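Local coordinates for conserved hypothetical protein NMB0706 (Neisseria meningitidis, PDB 1RV9), which is of unknown function but belongs to the multi-copper polyphenol oxidoreductase (laccase) family, so that an oxidoreductase role is possible though unproven here, at residues A[195-198]-A[202-205]. Residues are numbered along the deposited sequence; the frame is centred on the assembly and turned at random.
Sequences EGIG and FLAD
E195 and L203 form a hydrogen-bonded pair in a beta hairpin made by strands 194-198 and 201-204. Two backbone bonds close this pair. E195 N gives its hydrogen to L203 O at 3.0 Å, and L203 N gives its own to E195 O at 2.9 Å. E195 O also receives a CA-H...O contact from F202 CA at 3.2 Å. Next along the ladder, G196 and F202 make a non-hydrogen-bonded pair. The two short strand segments run antiparallel with a marked twist, 147° between their directions.

The F202 side chain lies on one face of the hairpin. Its CD1 comes within 3.7 Å of G196 CA, and the ring meets the G196 backbone obliquely. G196 has no side chain, and the ring rests against main chain there.

E195 and L203 project from the other face and lie side by side. The E195 chain is fully extended, with CG anti to the backbone N (chi1 172°). This carries the carboxylate alongside the leucine, with E195 OE1 3.7 Å from L203 CD1. That is a van der Waals touch. I197 leans toward strand 201-204, and its side chain crosses that of L203 at about a right angle. I197 CG2 packs on L203 CG at 3.6 Å. The ethyl arm also takes part, with I197 CD1 4.1 Å from L203 CD2. L203 is thus touched by the glutamate and the isoleucine together in a small surface cluster.

The centre of the contact is about 22 Å from the centre of the chain, at the protein surface. Strand 174-175 pairs with strand 201-204 and makes it the middle strand of a three-stranded antiparallel sheet. The F202 ring stacks on F180 of helix 177-184, while D205, just past the end of strand 201-204, N-caps helix 206-217 through a bond to A208 N.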
ATOM      1  N   GLU A 195      -7.795  20.233  -2.532  1.00 11.63           N
ATOM      2  CA  GLU A 195      -7.676  21.575  -3.083  1.00 12.28           C
ATOM      3  C   GLU A 195      -8.684  21.720  -4.213  1.00 11.93           C
ATOM      4  O   GLU A 195      -8.640  20.982  -5.198  1.00 11.64           O
ATOM      5  CB  GLU A 195      -6.271  21.840  -3.619  1.00 14.10           C
ATOM      6  CG  GLU A 195      -6.178  23.164  -4.371  1.00 13.81           C
ATOM      7  CD  GLU A 195      -4.831  23.389  -5.020  1.00 15.63           C
ATOM      8  OE1 GLU A 195      -4.063  22.417  -5.157  1.00 15.04           O
ATOM      9  OE2 GLU A 195      -4.544  24.542  -5.407  1.00 16.79           O
ATOM     10  N   GLY A 196      -9.605  22.665  -4.060  1.00 13.52           N
ATOM     11  CA  GLY A 196     -10.599  22.878  -5.090  1.00 13.95           C
ATOM     12  C   GLY A 196      -9.941  23.438  -6.333  1.00 14.18           C
ATOM     13  O   GLY A 196      -9.115  24.347  -6.244  1.00 15.44           O
ATOM     14  N   ILE A 197     -10.293  22.889  -7.490  1.00 15.12           N
ATOM     15  CA  ILE A 197      -9.726  23.356  -8.750  1.00 16.89           C
ATOM     16  C   ILE A 197     -10.844  23.773  -9.696  1.00 17.45           C
ATOM     17  O   ILE A 197     -10.649  23.881 -10.909  1.00 16.76           O
ATOM     18  CB  ILE A 197      -8.850  22.267  -9.415  1.00 18.25           C
ATOM     19  CG1 ILE A 197      -9.679  21.012  -9.693  1.00 18.36           C
ATOM     20  CG2 ILE A 197      -7.669  21.938  -8.510  1.00 19.35           C
ATOM     21  CD1 ILE A 197      -8.904  19.911 -10.391  1.00 19.36           C
ATOM     22  N   GLY A 198     -12.023  23.998  -9.122  1.00 18.01           N
ATOM     23  CA  GLY A 198     -13.170  24.426  -9.900  1.00 19.87           C
ATOM     24  C   GLY A 198     -14.064  23.333 -10.452  1.00 20.02           C
ATOM     25  O   GLY A 198     -13.673  22.172 -10.560  1.00 20.03           O
ATOM     26  N   PHE A 202     -11.603  18.385  -7.268  1.00 14.28           N
ATOM     27  CA  PHE A 202     -10.565  18.618  -6.269  1.00 13.49           C
ATOM     28  C   PHE A 202      -9.334  17.785  -6.557  1.00 13.08           C
ATOM     29  O   PHE A 202      -9.408  16.758  -7.225  1.00 14.37           O
ATOM     30  CB  PHE A 202     -11.038  18.193  -4.873  1.00 13.10           C
ATOM     31  CG  PHE A 202     -12.336  18.797  -4.450  1.00 14.22           C
ATOM     32  CD1 PHE A 202     -12.360  19.937  -3.657  1.00 14.89           C
ATOM     33  CD2 PHE A 202     -13.541  18.216  -4.831  1.00 14.81           C
ATOM     34  CE1 PHE A 202     -13.570  20.490  -3.245  1.00 12.58           C
ATOM     35  CE2 PHE A 202     -14.752  18.761  -4.428  1.00 13.74           C
ATOM     36  CZ  PHE A 202     -14.766  19.898  -3.633  1.00 13.07           C
ATOM     37  N   LEU A 203      -8.204  18.241  -6.035  1.00 12.52           N
ATOM     38  CA  LEU A 203      -6.961  17.495  -6.130  1.00 12.43           C
ATOM     39  C   LEU A 203      -6.883  16.896  -4.734  1.00 12.54           C
ATOM     40  O   LEU A 203      -6.849  17.626  -3.741  1.00 13.25           O
ATOM     41  CB  LEU A 203      -5.768  18.418  -6.369  1.00 12.18           C
ATOM     42  CG  LEU A 203      -5.689  19.034  -7.764  1.00 13.90           C
ATOM     43  CD1 LEU A 203      -4.446  19.902  -7.863  1.00 13.77           C
ATOM     44  CD2 LEU A 203      -5.657  17.923  -8.808  1.00 13.92           C
ATOM     45  N   ALA A 204      -6.886  15.571  -4.653  1.00 11.36           N
ATOM     46  CA  ALA A 204      -6.837  14.892  -3.364  1.00 11.29           C
ATOM     47  C   ALA A 204      -5.428  14.427  -3.038  1.00 10.07           C
ATOM     48  O   ALA A 204      -4.756  13.820  -3.868  1.00 11.40           O
ATOM     49  CB  ALA A 204      -7.795  13.708  -3.368  1.00 11.31           C
ATOM     50  N   ASP A 205      -4.990  14.718  -1.818  1.00 10.16           N
ATOM     51  CA  ASP A 205      -3.660  14.341  -1.358  1.00 10.66           C
ATOM     52  C   ASP A 205      -3.763  13.117  -0.445  1.00 10.31           C
ATOM     53  O   ASP A 205      -4.010  13.248   0.755  1.00 10.59           O
ATOM     54  CB  ASP A 205      -3.033  15.510  -0.591  1.00 10.72           C
ATOM     55  CG  ASP A 205      -1.577  15.280  -0.255  1.00 13.24           C
ATOM     56  OD1 ASP A 205      -1.127  14.112  -0.270  1.00 11.78           O
ATOM     57  OD2 ASP A 205      -0.879  16.275   0.041  1.00 13.39           O
TER